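Local structure of chemotaxis protein cheA (Thermotoga maritima, 1TQG) at residues I38-A41 against F42-L45; L45-L48 against K49-G53. The protein probably acts as the histidine-phosphotransfer (Hpt) domain of a chemotaxis histidine kinase, carrying a phosphoryl group on its way to response regulators. All coordinates share one frame; numbering follows the deposited sequence. Where two conformers were deposited one is given.

Contact 1 (I38-A41 against F42-L45); sequences INEA and FRAL
R43 folds its side chain back along the helix over N39 and E40. A turn about CG-CD (chi3 -78°) lays one face of the guanidinium against the backbone of the preceding turn, over N39 C and E40 CA. R43 CG passes 3.2 Å from N39 O, and at the end R43 NH1 sits 3.3 Å from N39 CB. R43 NH2 comes to 3.5 Å from E40 CG, touching the aliphatic part of the glutamate and not its acid. The carboxylate plane is turned 48° from the guanidinium, and E40 OE2 stays 4.9 Å from R43 NH2. The polar ends are engaged by others: R43 NH2 in a salt bridge with E36, E40 OE1 in a hydrogen bond with T24. This is the loose, solvent side.

The other side is close-packed. A41 is buried against L21 and L25 of helix 3-30 and L71 of helix 58-75; A41 O accepts a hydrogen bond from L45 N (3.1 Å), and L45 CG lies 3.5 Å from the same A41 O. F42, with CG anti to its N (chi1 172°), sends its ring away from the preceding turn toward helix 58-75, where R75 makes a cation-pi contact with it; F42 N bonds I38 O at 2.9 Å. Small and branched residues inward, charged ones outward: this is an amphipathic helix in an antiparallel four-helix bundle, the core of Hpt domains.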
loop_
_atom_site.group_PDB
_atom_site.type_symbol
_atom_site.label_atom_id
_atom_site.label_comp_id
_atom_site.label_asym_id
_atom_site.label_seq_id
_atom_site.Cartn_x
_atom_site.Cartn_y
_atom_site.Cartn_z
ATOM N N ILE A 38 -10.808 2.161 6.176
ATOM C CA ILE A 38 -10.399 0.838 5.650
ATOM C C ILE A 38 -10.412 0.871 4.137
ATOM O O ILE A 38 -9.467 0.376 3.501
ATOM C CB ILE A 38 -11.255 -0.303 6.237
ATOM C CG1 ILE A 38 -11.104 -0.349 7.765
ATOM C CG2 ILE A 38 -10.962 -1.616 5.558
ATOM C CD1 ILE A 38 -12.102 -1.294 8.376
ATOM N N ASN A 39 -11.466 1.389 3.559
ATOM C CA ASN A 39 -11.578 1.506 2.130
ATOM C C ASN A 39 -10.458 2.395 1.522
ATOM O O ASN A 39 -9.898 2.035 0.472
ATOM C CB ASN A 39 -12.926 2.052 1.705
ATOM C CG ASN A 39 -14.042 1.095 2.029
ATOM O OD1 ASN A 39 -13.930 -0.100 2.015
ATOM N ND2 ASN A 39 -15.208 1.641 2.230
ATOM N N GLU A 40 -10.108 3.476 2.157
ATOM C CA GLU A 40 -9.022 4.317 1.702
ATOM C C GLU A 40 -7.714 3.558 1.581
ATOM O O GLU A 40 -6.940 3.710 0.641
ATOM C CB GLU A 40 -8.758 5.470 2.655
ATOM C CG GLU A 40 -9.708 6.594 2.676
ATOM C CD GLU A 40 -9.330 7.718 3.625
ATOM O OE1 GLU A 40 -8.226 7.947 4.159
ATOM O OE2 GLU A 40 -10.310 8.425 3.838
ATOM N N ALA A 41 -7.453 2.807 2.638
ATOM C CA ALA A 41 -6.234 2.009 2.611
ATOM C C ALA A 41 -6.281 0.942 1.541
ATOM O O ALA A 41 -5.248 0.772 0.822
ATOM C CB ALA A 41 -6.045 1.384 3.987
ATOM N N PHE A 42 -7.391 0.230 1.423
ATOM C CA PHE A 42 -7.543 -0.716 0.350
ATOM C C PHE A 42 -7.241 -0.094 -1.032
ATOM O O PHE A 42 -6.505 -0.660 -1.820
ATOM C CB PHE A 42 -8.976 -1.333 0.427
ATOM C CG PHE A 42 -9.241 -2.194 -0.803
ATOM C CD1 PHE A 42 -8.703 -3.472 -0.907
ATOM C CD2 PHE A 42 -9.965 -1.681 -1.840
ATOM C CE1 PHE A 42 -8.853 -4.204 -2.063
ATOM C CE2 PHE A 42 -10.117 -2.417 -3.011
ATOM C CZ PHE A 42 -9.547 -3.681 -3.113
ATOM N N ARG A 43 -7.826 1.082 -1.292
ATOM C CA ARG A 43 -7.724 1.712 -2.585
ATOM C C ARG A 43 -6.267 2.081 -2.945
ATOM O O ARG A 43 -5.815 1.902 -4.067
ATOM C CB ARG A 43 -8.544 2.976 -2.712
ATOM C CG ARG A 43 -10.031 2.655 -2.635
ATOM C CD ARG A 43 -10.825 3.869 -2.983
ATOM N NE ARG A 43 -10.926 4.851 -1.936
ATOM C CZ ARG A 43 -11.872 4.993 -0.996
ATOM N NH1 ARG A 43 -12.901 4.163 -0.855
ATOM N NH2 ARG A 43 -11.765 6.009 -0.140
ATOM N N ALA A 44 -5.555 2.576 -1.912
ATOM C CA ALA A 44 -4.143 2.932 -2.154
ATOM C C ALA A 44 -3.323 1.697 -2.457
ATOM O O ALA A 44 -2.506 1.694 -3.357
ATOM C CB ALA A 44 -3.624 3.663 -0.909
ATOM N N LEU A 45 -3.521 0.612 -1.687
ATOM C CA LEU A 45 -2.797 -0.627 -1.948
ATOM C C LEU A 45 -3.134 -1.186 -3.302
ATOM O O LEU A 45 -2.259 -1.754 -3.982
ATOM C CB LEU A 45 -3.076 -1.651 -0.840
ATOM C CG LEU A 45 -2.408 -1.318 0.503
ATOM C CD1 LEU A 45 -3.120 -2.095 1.607
ATOM C CD2 LEU A 45 -0.937 -1.563 0.450
#

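Contact 2 (L45-L48 against K49-G53); sequences LHTL and KGMAG
K49, G50, M51 and A52 give their amides to the carbonyls of L45, H46, T47 and L48, four regular i to i+4 bonds; K49 N lies 2.9 Å from L45 O, and the bond from M51 N to T47 O is the same length. Beyond the backbone the polar ends of H46 and K49 meet at one acid of helix 58-75: E68 takes a hydrogen bond at H46 ND1 and a salt bridge at K49 NZ.

That common partner draws the two side chains together. Both have CG anti to the backbone N (chi1 -175° in H46, -174° in K49), which carries them out on the same side of the helix. K49 CE comes obliquely to the imidazole, 3.8 Å from H46 ND1, and K49 NZ is 3.8 Å from H46 CE1. An alanine in place of K49 would probably deprive E68 of its salt bridge and leave the H46 ring with less to restrain its tilt.

Farther round, in one of the two conformers of M51, M51 CG comes to 3.2 Å from T47 O and M51 SD to 3.9 Å from T47 CG2; with the side chain in two places this touch is less certain. L48 turns inward onto T14 and C64, while G50 lies exposed on the outer surface.

The run H46-T47-L48-K49-G50 matches the HxLKG signature of Hpt domains, in which the histidine is the phosphorylated residue. With ND1 tied to E68, the chemistry points to NE2 as the probable phosphoryl-accepting atom.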
loop_
_atom_site.group_PDB
_atom_site.type_symbol
_atom_site.label_atom_id
_atom_site.label_comp_id
_atom_site.label_asym_id
_atom_site.label_seq_id
_atom_site.Cartn_x
_atom_site.Cartn_y
_atom_site.Cartn_z
ATOM N N LEU A 45 -3.521 0.612 -1.687
ATOM C CA LEU A 45 -2.797 -0.627 -1.948
ATOM C C LEU A 45 -3.134 -1.186 -3.302
ATOM O O LEU A 45 -2.259 -1.754 -3.982
ATOM C CB LEU A 45 -3.076 -1.651 -0.840
ATOM C CG LEU A 45 -2.408 -1.318 0.503
ATOM C CD1 LEU A 45 -3.120 -2.095 1.607
ATOM C CD2 LEU A 45 -0.937 -1.563 0.450
ATOM N N HIS A 46 -4.394 -1.119 -3.696
ATOM C CA HIS A 46 -4.817 -1.643 -4.985
ATOM C C HIS A 46 -4.166 -0.830 -6.091
ATOM O O HIS A 46 -3.695 -1.395 -7.097
ATOM C CB HIS A 46 -6.373 -1.571 -5.021
ATOM C CG HIS A 46 -6.870 -2.200 -6.272
ATOM N ND1 HIS A 46 -6.786 -3.537 -6.497
ATOM C CD2 HIS A 46 -7.550 -1.698 -7.313
ATOM C CE1 HIS A 46 -7.310 -3.846 -7.613
ATOM N NE2 HIS A 46 -7.773 -2.760 -8.191
ATOM N N THR A 47 -4.085 0.492 -5.950
ATOM C CA THR A 47 -3.422 1.321 -6.958
ATOM C C THR A 47 -1.943 0.929 -7.053
ATOM O O THR A 47 -1.353 0.769 -8.136
ATOM C CB THR A 47 -3.533 2.840 -6.650
ATOM O OG1 THR A 47 -4.897 3.237 -6.842
ATOM C CG2 THR A 47 -2.708 3.669 -7.604
ATOM N N LEU A 48 -1.273 0.765 -5.903
ATOM C CA LEU A 48 0.156 0.350 -5.931
ATOM C C LEU A 48 0.335 -0.979 -6.614
ATOM O O LEU A 48 1.280 -1.147 -7.379
ATOM C CB LEU A 48 0.678 0.349 -4.504
ATOM C CG LEU A 48 0.899 1.703 -3.810
ATOM C CD1 LEU A 48 1.057 1.505 -2.317
ATOM C CD2 LEU A 48 2.081 2.414 -4.439
ATOM N N LYS A 49 -0.558 -1.925 -6.370
ATOM C CA LYS A 49 -0.456 -3.233 -7.013
ATOM C C LYS A 49 -0.520 -3.072 -8.507
ATOM O O LYS A 49 0.233 -3.706 -9.270
ATOM C CB LYS A 49 -1.606 -4.122 -6.537
ATOM C CG LYS A 49 -1.550 -5.579 -7.009
ATOM C CD LYS A 49 -2.792 -6.337 -6.695
ATOM C CE LYS A 49 -4.060 -5.969 -7.430
ATOM N NZ LYS A 49 -5.162 -6.961 -7.398
ATOM N N GLY A 50 -1.468 -2.274 -8.970
ATOM C CA GLY A 50 -1.616 -2.088 -10.399
ATOM C C GLY A 50 -0.429 -1.375 -11.044
ATOM O O GLY A 50 -0.009 -1.711 -12.163
ATOM N N MET A 51 0.111 -0.370 -10.364
ATOM C CA MET A 51 1.333 0.278 -10.867
ATOM C C MET A 51 2.468 -0.702 -10.974
ATOM O O MET A 51 3.214 -0.731 -11.978
ATOM C CB MET A 51 1.679 1.402 -9.886
ATOM C CG MET A 51 0.622 2.484 -9.938
ATOM S SD MET A 51 1.040 3.731 -8.724
ATOM C CE MET A 51 2.528 4.392 -9.501
ATOM N N ALA A 52 2.682 -1.482 -9.952
ATOM C CA ALA A 52 3.760 -2.475 -10.002
ATOM C C ALA A 52 3.531 -3.429 -11.167
ATOM O O ALA A 52 4.494 -3.791 -11.858
ATOM C CB ALA A 52 3.853 -3.198 -8.685
ATOM N N GLY A 53 2.281 -3.848 -11.419
ATOM C CA GLY A 53 2.034 -4.763 -12.492
ATOM C C GLY A 53 2.382 -4.205 -13.844
ATOM O O GLY A 53 2.890 -4.893 -14.748
#

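How the contacts relate
Coming from the N terminus, the chain runs down helix 3-30, turns, and enters helix 35-55, where both contacts lie. Contact 1 covers the two turns from I38 to L45; contact 2 takes over at L45 and runs to G53, their centres about 11 Å apart. They neither nest nor cross, and neither closes a loop, since each joins adjoining turns of one helix. L45 belongs to both, its amide donating back to A41 and its carbonyl accepting the amide of K49. Inward-facing residues of each tie the helix to 3-30 and 58-75, while the second carries the signature histidine at its outer surface.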